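Local coordinates for transcription factor GAMBIF1 (Anopheles gambiae, PDB 1BVO), which probably activates transcription by binding specific DNA sequences as a Dorsal-like Rel factor, of which this chain is the DNA-binding specificity domain, at residues S42-V56 against V83-F97. Residues are numbered along the deposited sequence; the frame is centred on the assembly and turned at random.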
ATOM      1  N   SER C  42      14.956  28.175 -12.404  1.00 43.30           N
ATOM      2  CA  SER C  42      15.486  28.525 -13.697  1.00 45.31           C
ATOM      3  C   SER C  42      16.995  28.478 -13.742  1.00 46.69           C
ATOM      4  O   SER C  42      17.675  28.610 -12.714  1.00 55.42           O
ATOM      5  CB  SER C  42      14.949  29.882 -14.158  1.00 48.51           C
ATOM      6  OG  SER C  42      14.795  30.798 -13.091  1.00 50.93           O
ATOM      7  N   ILE C  43      17.507  28.125 -14.910  1.00 47.94           N
ATOM      8  CA  ILE C  43      18.932  28.035 -15.120  1.00 47.48           C
ATOM      9  C   ILE C  43      19.318  29.022 -16.217  1.00 51.44           C
ATOM     10  O   ILE C  43      18.451  29.592 -16.900  1.00 54.43           O
ATOM     11  CB  ILE C  43      19.361  26.600 -15.503  1.00 44.27           C
ATOM     12  CG1 ILE C  43      18.676  26.168 -16.799  1.00 45.04           C
ATOM     13  CG2 ILE C  43      19.038  25.642 -14.370  1.00 36.63           C
ATOM     14  CD1 ILE C  43      19.265  24.922 -17.405  1.00 50.32           C
ATOM     15  N   GLN C  44      20.622  29.188 -16.390  1.00 51.77           N
ATOM     16  CA  GLN C  44      21.167  30.124 -17.344  1.00 50.01           C
ATOM     17  C   GLN C  44      22.539  29.626 -17.722  1.00 46.25           C
ATOM     18  O   GLN C  44      23.390  29.449 -16.859  1.00 48.90           O
ATOM     19  CB  GLN C  44      21.315  31.464 -16.633  1.00 55.88           C
ATOM     20  CG  GLN C  44      20.761  32.663 -17.357  1.00 64.31           C
ATOM     21  CD  GLN C  44      21.661  33.122 -18.471  1.00 64.87           C
ATOM     22  OE1 GLN C  44      22.890  33.141 -18.333  1.00 68.19           O
ATOM     23  NE2 GLN C  44      21.057  33.524 -19.574  1.00 65.96           N
ATOM     24  N   VAL C  45      22.763  29.357 -18.993  1.00 42.72           N
ATOM     25  CA  VAL C  45      24.074  28.905 -19.412  1.00 45.39           C
ATOM     26  C   VAL C  45      24.958  30.116 -19.611  1.00 47.78           C
ATOM     27  O   VAL C  45      24.479  31.188 -19.962  1.00 52.94           O
ATOM     28  CB  VAL C  45      24.029  28.110 -20.721  1.00 41.17           C
ATOM     29  CG1 VAL C  45      25.424  27.720 -21.158  1.00 31.85           C
ATOM     30  CG2 VAL C  45      23.157  26.891 -20.548  1.00 40.30           C
ATOM     31  N   HIS C  46      26.237  29.964 -19.314  1.00 52.05           N
ATOM     32  CA  HIS C  46      27.187  31.046 -19.496  1.00 55.89           C
ATOM     33  C   HIS C  46      28.288  30.531 -20.391  1.00 58.70           C
ATOM     34  O   HIS C  46      28.489  29.327 -20.509  1.00 63.59           O
ATOM     35  CB  HIS C  46      27.805  31.462 -18.166  1.00 52.89           C
ATOM     36  CG  HIS C  46      26.829  32.077 -17.212  1.00 56.06           C
ATOM     37  ND1 HIS C  46      26.444  33.397 -17.294  1.00 60.79           N
ATOM     38  CD2 HIS C  46      26.202  31.561 -16.137  1.00 58.16           C
ATOM     39  CE1 HIS C  46      25.618  33.667 -16.297  1.00 59.48           C
ATOM     40  NE2 HIS C  46      25.460  32.577 -15.579  1.00 59.03           N
ATOM     41  N   GLY C  47      29.024  31.456 -20.987  1.00 59.40           N
ATOM     42  CA  GLY C  47      30.121  31.102 -21.863  1.00 56.63           C
ATOM     43  C   GLY C  47      29.749  30.536 -23.220  1.00 56.09           C
ATOM     44  O   GLY C  47      30.645  30.232 -24.007  1.00 58.85           O
ATOM     45  N   TYR C  48      28.459  30.450 -23.538  1.00 52.03           N
ATOM     46  CA  TYR C  48      28.072  29.881 -24.822  1.00 51.73           C
ATOM     47  C   TYR C  48      26.679  30.284 -25.298  1.00 54.60           C
ATOM     48  O   TYR C  48      25.765  30.513 -24.497  1.00 50.42           O
ATOM     49  CB  TYR C  48      28.203  28.345 -24.757  1.00 44.90           C
ATOM     50  CG  TYR C  48      27.583  27.542 -25.892  1.00 39.15           C
ATOM     51  CD1 TYR C  48      26.222  27.232 -25.887  1.00 38.12           C
ATOM     52  CD2 TYR C  48      28.368  27.008 -26.917  1.00 34.82           C
ATOM     53  CE1 TYR C  48      25.663  26.406 -26.856  1.00 36.16           C
ATOM     54  CE2 TYR C  48      27.814  26.178 -27.899  1.00 34.58           C
ATOM     55  CZ  TYR C  48      26.463  25.879 -27.856  1.00 39.11           C
ATOM     56  OH  TYR C  48      25.903  25.047 -28.794  1.00 39.90           O
ATOM     57  N   ARG C  49      26.570  30.454 -26.617  1.00 56.59           N
ATOM     58  CA  ARG C  49      25.301  30.771 -27.250  1.00 57.12           C
ATOM     59  C   ARG C  49      25.149  29.845 -28.439  1.00 53.68           C
ATOM     60  O   ARG C  49      26.018  29.796 -29.319  1.00 52.71           O
ATOM     61  CB  ARG C  49      25.230  32.221 -27.717  1.00 61.57           C
ATOM     62  CG  ARG C  49      23.855  32.563 -28.313  1.00 62.49           C
ATOM     63  CD  ARG C  49      23.691  34.032 -28.594  1.00 62.30           C
ATOM     64  NE  ARG C  49      23.623  34.813 -27.364  1.00 64.40           N
ATOM     65  CZ  ARG C  49      24.222  35.987 -27.181  1.00 74.53           C
ATOM     66  NH1 ARG C  49      24.947  36.534 -28.151  1.00 69.78           N
ATOM     67  NH2 ARG C  49      24.073  36.625 -26.024  1.00 80.81           N
ATOM     68  N   GLY C  50      24.053  29.101 -28.446  1.00 48.21           N
ATOM     69  CA  GLY C  50      23.791  28.166 -29.509  1.00 39.99           C
ATOM     70  C   GLY C  50      22.770  27.186 -29.004  1.00 41.20           C
ATOM     71  O   GLY C  50      22.108  27.427 -28.002  1.00 38.52           O
ATOM     72  N   ARG C  51      22.616  26.091 -29.729  1.00 44.97           N
ATOM     73  CA  ARG C  51      21.680  25.034 -29.378  1.00 47.78           C
ATOM     74  C   ARG C  51      22.172  24.358 -28.113  1.00 49.06           C
ATOM     75  O   ARG C  51      23.385  24.142 -27.963  1.00 48.34           O
ATOM     76  CB  ARG C  51      21.660  23.947 -30.454  1.00 52.85           C
ATOM     77  CG  ARG C  51      21.431  24.414 -31.861  1.00 38.45           C
ATOM     78  CD  ARG C  51      19.998  24.738 -32.145  1.00 46.54           C
ATOM     79  NE  ARG C  51      19.056  23.625 -31.970  1.00 41.93           N
ATOM     80  CZ  ARG C  51      19.027  22.500 -32.683  1.00 49.62           C
ATOM     81  NH1 ARG C  51      19.928  22.275 -33.633  1.00 38.67           N
ATOM     82  NH2 ARG C  51      17.995  21.663 -32.525  1.00 44.12           N
ATOM     83  N   ALA C  52      21.243  23.972 -27.242  1.00 48.01           N
ATOM     84  CA  ALA C  52      21.603  23.269 -26.023  1.00 46.97           C
ATOM     85  C   ALA C  52      20.384  22.786 -25.287  1.00 48.04           C
ATOM     86  O   ALA C  52      19.466  23.544 -24.995  1.00 49.05           O
ATOM     87  CB  ALA C  52      22.452  24.144 -25.115  1.00 38.46           C
ATOM     88  N   VAL C  53      20.384  21.496 -25.004  1.00 50.46           N
ATOM     89  CA  VAL C  53      19.279  20.896 -24.302  1.00 46.21           C
ATOM     90  C   VAL C  53      19.656  20.709 -22.846  1.00 45.83           C
ATOM     91  O   VAL C  53      20.823  20.889 -22.459  1.00 43.58           O
ATOM     92  CB  VAL C  53      18.899  19.565 -24.956  1.00 46.48           C
ATOM     93  CG1 VAL C  53      18.450  19.819 -26.382  1.00 44.83           C
ATOM     94  CG2 VAL C  53      20.092  18.616 -24.947  1.00 47.57           C
ATOM     95  N   VAL C  54      18.668  20.414 -22.018  1.00 41.97           N
ATOM     96  CA  VAL C  54      18.913  20.203 -20.612  1.00 39.19           C
ATOM     97  C   VAL C  54      18.098  19.019 -20.139  1.00 42.84           C
ATOM     98  O   VAL C  54      16.955  18.816 -20.540  1.00 43.17           O
ATOM     99  CB  VAL C  54      18.562  21.449 -19.782  1.00 38.39           C
ATOM    100  CG1 VAL C  54      17.052  21.606 -19.648  1.00 42.42           C
ATOM    101  CG2 VAL C  54      19.219  21.382 -18.411  1.00 44.44           C
ATOM    102  N   VAL C  55      18.753  18.187 -19.349  1.00 48.38           N
ATOM    103  CA  VAL C  55      18.138  17.012 -18.766  1.00 43.38           C
ATOM    104  C   VAL C  55      18.049  17.259 -17.280  1.00 44.45           C
ATOM    105  O   VAL C  55      19.052  17.562 -16.615  1.00 43.81           O
ATOM    106  CB  VAL C  55      18.997  15.760 -18.967  1.00 48.00           C
ATOM    107  CG1 VAL C  55      18.382  14.569 -18.234  1.00 45.09           C
ATOM    108  CG2 VAL C  55      19.136  15.460 -20.442  1.00 40.23           C
ATOM    109  N   VAL C  56      16.850  17.142 -16.750  1.00 41.81           N
ATOM    110  CA  VAL C  56      16.636  17.345 -15.344  1.00 44.35           C
ATOM    111  C   VAL C  56      16.154  16.018 -14.781  1.00 48.67           C
ATOM    112  O   VAL C  56      15.363  15.315 -15.415  1.00 44.88           O
ATOM    113  CB  VAL C  56      15.577  18.427 -15.085  1.00 42.97           C
ATOM    114  CG1 VAL C  56      15.492  18.727 -13.595  1.00 40.19           C
ATOM    115  CG2 VAL C  56      15.903  19.674 -15.873  1.00 44.31           C
ATOM    116  N   VAL C  83      12.410  11.293 -16.189  1.00 46.71           N
ATOM    117  CA  VAL C  83      13.465  12.184 -16.570  1.00 51.07           C
ATOM    118  C   VAL C  83      12.806  13.189 -17.442  1.00 51.64           C
ATOM    119  O   VAL C  83      11.915  12.877 -18.222  1.00 58.75           O
ATOM    120  CB  VAL C  83      14.534  11.442 -17.319  1.00 56.71           C
ATOM    121  CG1 VAL C  83      15.436  12.403 -18.071  1.00 59.25           C
ATOM    122  CG2 VAL C  83      15.342  10.630 -16.329  1.00 60.13           C
ATOM    123  N   CYS C  84      13.279  14.409 -17.351  1.00 53.20           N
ATOM    124  CA  CYS C  84      12.665  15.464 -18.093  1.00 53.30           C
ATOM    125  C   CYS C  84      13.700  16.212 -18.914  1.00 50.87           C
ATOM    126  O   CYS C  84      14.599  16.835 -18.368  1.00 52.85           O
ATOM    127  CB  CYS C  84      11.957  16.350 -17.084  1.00 41.82           C
ATOM    128  SG  CYS C  84      11.285  17.803 -17.737  1.00 82.90           S
ATOM    129  N   THR C  85      13.478  16.227 -20.223  1.00 53.15           N
ATOM    130  CA  THR C  85      14.399  16.821 -21.185  1.00 52.24           C
ATOM    131  C   THR C  85      13.809  17.962 -22.029  1.00 53.84           C
ATOM    132  O   THR C  85      12.846  17.746 -22.760  1.00 59.97           O
ATOM    133  CB  THR C  85      14.849  15.728 -22.178  1.00 50.45           C
ATOM    134  OG1 THR C  85      14.839  14.453 -21.513  1.00 53.39           O
ATOM    135  CG2 THR C  85      16.239  16.012 -22.725  1.00 42.88           C
ATOM    136  N   VAL C  86      14.404  19.156 -21.976  1.00 54.82           N
ATOM    137  CA  VAL C  86      13.920  20.282 -22.781  1.00 50.00           C
ATOM    138  C   VAL C  86      15.064  21.058 -23.447  1.00 54.36           C
ATOM    139  O   VAL C  86      16.180  21.096 -22.929  1.00 50.56           O
ATOM    140  CB  VAL C  86      13.062  21.291 -21.961  1.00 40.48           C
ATOM    141  CG1 VAL C  86      11.809  20.625 -21.435  1.00 41.25           C
ATOM    142  CG2 VAL C  86      13.871  21.911 -20.839  1.00 40.38           C
ATOM    143  N   GLU C  87      14.775  21.669 -24.597  1.00 59.65           N
ATOM    144  CA  GLU C  87      15.765  22.466 -25.319  1.00 59.97           C
ATOM    145  C   GLU C  87      15.722  23.925 -24.867  1.00 58.60           C
ATOM    146  O   GLU C  87      14.644  24.527 -24.758  1.00 57.59           O
ATOM    147  CB  GLU C  87      15.564  22.377 -26.836  1.00 60.56           C
ATOM    148  CG  GLU C  87      16.616  23.165 -27.610  1.00 57.65           C
ATOM    149  CD  GLU C  87      16.614  22.903 -29.119  1.00 59.56           C
ATOM    150  OE1 GLU C  87      15.760  22.143 -29.629  1.00 57.27           O
ATOM    151  OE2 GLU C  87      17.500  23.461 -29.795  1.00 47.16           O
ATOM    152  N   ILE C  88      16.907  24.465 -24.590  1.00 59.93           N
ATOM    153  CA  ILE C  88      17.109  25.839 -24.116  1.00 58.23           C
ATOM    154  C   ILE C  88      17.032  26.891 -25.230  1.00 60.44           C
ATOM    155  O   ILE C  88      17.449  26.644 -26.366  1.00 62.07           O
ATOM    156  CB  ILE C  88      18.516  25.986 -23.419  1.00 47.44           C
ATOM    157  CG1 ILE C  88      18.663  25.014 -22.243  1.00 40.34           C
ATOM    158  CG2 ILE C  88      18.725  27.381 -22.903  1.00 49.91           C
ATOM    159  CD1 ILE C  88      19.822  25.381 -21.300  1.00 35.80           C
ATOM    160  N   ASN C  89      16.485  28.060 -24.894  1.00 60.63           N
ATOM    161  CA  ASN C  89      16.393  29.187 -25.822  1.00 56.85           C
ATOM    162  C   ASN C  89      17.814  29.425 -26.326  1.00 52.32           C
ATOM    163  O   ASN C  89      18.697  29.771 -25.548  1.00 48.28           O
ATOM    164  CB  ASN C  89      15.877  30.428 -25.078  1.00 62.88           C
ATOM    165  CG  ASN C  89      15.755  31.651 -25.975  1.00 67.12           C
ATOM    166  OD1 ASN C  89      16.742  32.142 -26.526  1.00 58.90           O
ATOM    167  ND2 ASN C  89      14.543  32.157 -26.114  1.00 72.31           N
ATOM    168  N   SER C  90      18.024  29.232 -27.625  1.00 49.93           N
ATOM    169  CA  SER C  90      19.331  29.384 -28.248  1.00 43.47           C
ATOM    170  C   SER C  90      19.956  30.782 -28.286  1.00 44.52           C
ATOM    171  O   SER C  90      21.089  30.940 -28.752  1.00 44.64           O
ATOM    172  CB  SER C  90      19.322  28.759 -29.650  1.00 45.74           C
ATOM    173  OG  SER C  90      18.020  28.693 -30.214  1.00 48.02           O
ATOM    174  N   THR C  91      19.265  31.785 -27.765  1.00 44.95           N
ATOM    175  CA  THR C  91      19.819  33.131 -27.748  1.00 48.36           C
ATOM    176  C   THR C  91      19.901  33.662 -26.320  1.00 51.14           C
ATOM    177  O   THR C  91      20.956  34.117 -25.878  1.00 53.72           O
ATOM    178  CB  THR C  91      19.029  34.104 -28.650  1.00 52.76           C
ATOM    179  OG1 THR C  91      19.137  33.669 -30.015  1.00 46.60           O
ATOM    180  CG2 THR C  91      19.583  35.530 -28.535  1.00 39.03           C
ATOM    181  N   THR C  92      18.801  33.573 -25.588  1.00 46.63           N
ATOM    182  CA  THR C  92      18.785  34.040 -24.211  1.00 45.72           C
ATOM    183  C   THR C  92      19.634  33.112 -23.348  1.00 46.81           C
ATOM    184  O   THR C  92      20.273  33.558 -22.397  1.00 52.61           O
ATOM    185  CB  THR C  92      17.354  34.095 -23.633  1.00 49.72           C
ATOM    186  OG1 THR C  92      16.884  32.767 -23.358  1.00 51.70           O
ATOM    187  CG2 THR C  92      16.398  34.773 -24.619  1.00 55.51           C
ATOM    188  N   MET C  93      19.645  31.824 -23.698  1.00 49.67           N
ATOM    189  CA  MET C  93      20.405  30.803 -22.979  1.00 46.89           C
ATOM    190  C   MET C  93      19.851  30.466 -21.596  1.00 49.87           C
ATOM    191  O   MET C  93      20.581  30.005 -20.716  1.00 48.99           O
ATOM    192  CB  MET C  93      21.886  31.188 -22.873  1.00 43.56           C
ATOM    193  CG  MET C  93      22.657  30.979 -24.133  1.00 39.89           C
ATOM    194  SD  MET C  93      22.319  29.351 -24.771  1.00 60.94           S
ATOM    195  CE  MET C  93      21.896  29.766 -26.260  1.00 50.98           C
ATOM    196  N   SER C  94      18.548  30.655 -21.420  1.00 50.48           N
ATOM    197  CA  SER C  94      17.895  30.377 -20.148  1.00 50.91           C
ATOM    198  C   SER C  94      16.620  29.583 -20.329  1.00 50.59           C
ATOM    199  O   SER C  94      16.007  29.586 -21.406  1.00 50.93           O
ATOM    200  CB  SER C  94      17.562  31.680 -19.421  1.00 53.71           C
ATOM    201  OG  SER C  94      17.840  32.808 -20.224  1.00 61.70           O
ATOM    202  N   TYR C  95      16.205  28.932 -19.256  1.00 48.56           N
ATOM    203  CA  TYR C  95      14.996  28.156 -19.288  1.00 46.68           C
ATOM    204  C   TYR C  95      14.449  28.279 -17.908  1.00 47.18           C
ATOM    205  O   TYR C  95      15.197  28.345 -16.933  1.00 49.73           O
ATOM    206  CB  TYR C  95      15.248  26.688 -19.637  1.00 37.24           C
ATOM    207  CG  TYR C  95      14.000  25.959 -20.036  1.00 43.09           C
ATOM    208  CD1 TYR C  95      13.103  25.498 -19.074  1.00 45.15           C
ATOM    209  CD2 TYR C  95      13.688  25.747 -21.382  1.00 41.85           C
ATOM    210  CE1 TYR C  95      11.931  24.851 -19.433  1.00 48.17           C
ATOM    211  CE2 TYR C  95      12.524  25.101 -21.759  1.00 44.67           C
ATOM    212  CZ  TYR C  95      11.647  24.654 -20.777  1.00 50.04           C
ATOM    213  OH  TYR C  95      10.486  24.005 -21.115  1.00 50.96           O
ATOM    214  N   THR C  96      13.136  28.313 -17.833  1.00 45.91           N
ATOM    215  CA  THR C  96      12.457  28.454 -16.580  1.00 48.44           C
ATOM    216  C   THR C  96      11.498  27.272 -16.542  1.00 52.57           C
ATOM    217  O   THR C  96      10.743  27.043 -17.500  1.00 56.24           O
ATOM    218  CB  THR C  96      11.791  29.837 -16.580  1.00 47.68           C
ATOM    219  OG1 THR C  96      12.826  30.837 -16.582  1.00 45.05           O
ATOM    220  CG2 THR C  96      10.900  30.039 -15.385  1.00 35.85           C
ATOM    221  N   PHE C  97      11.645  26.438 -15.512  1.00 49.04           N
ATOM    222  CA  PHE C  97      10.813  25.258 -15.363  1.00 49.97           C
ATOM    223  C   PHE C  97       9.536  25.644 -14.659  1.00 52.87           C
ATOM    224  O   PHE C  97       9.497  25.730 -13.435  1.00 62.57           O
ATOM    225  CB  PHE C  97      11.564  24.173 -14.604  1.00 41.00           C
ATOM    226  CG  PHE C  97      12.812  23.735 -15.294  1.00 40.58           C
ATOM    227  CD1 PHE C  97      14.017  24.394 -15.078  1.00 32.49           C
ATOM    228  CD2 PHE C  97      12.758  22.719 -16.236  1.00 42.45           C
ATOM    229  CE1 PHE C  97      15.156  24.041 -15.792  1.00 37.73           C
ATOM    230  CE2 PHE C  97      13.891  22.353 -16.956  1.00 45.76           C
ATOM    231  CZ  PHE C  97      15.089  23.020 -16.737  1.00 39.60           C
TER
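Strands 52-56 and 83-87 run antiparallel at 162°, and strands 42-46 and 94-96 pair likewise in a second sheet. V54 with V86 and V56 with C84 are hydrogen-bonded pairs, and I88 N continues the ladder to A52 O (2.7 Å). In the other sheet I43 N and V45 N donate to Y95 O and M93 O. Both segments pass from one sheet to the other, through 47-51 and 89-93, giving the immunoglobulin-like sandwich of the Rel DNA-binding domain.

Between the layers, I88 CD1 lies 3.7 Å from V45 CG2, while the I43 side chain crosses I88 at about a right angle. The ring of F97 receives V54 CG1 in plane at its edge, 3.8 Å from CZ, and V56 CG2 stands 3.5 Å from CE2. V54 CG1 comes there because chi1 (75°) sets it between the backbone N and carbonyl carbon. On the outer surface, the doubly bent R51 chain brings NE 2.7 Å from E87 OE2, a salt bridge with the planes 36° apart. R49 NE reaches a lone pair of T91 O (3.1 Å).

Aliphatic and aromatic groups thus join the sheets inside, while R51-E87 ties a loop to strand 83-87 and R49-T91 links both loops.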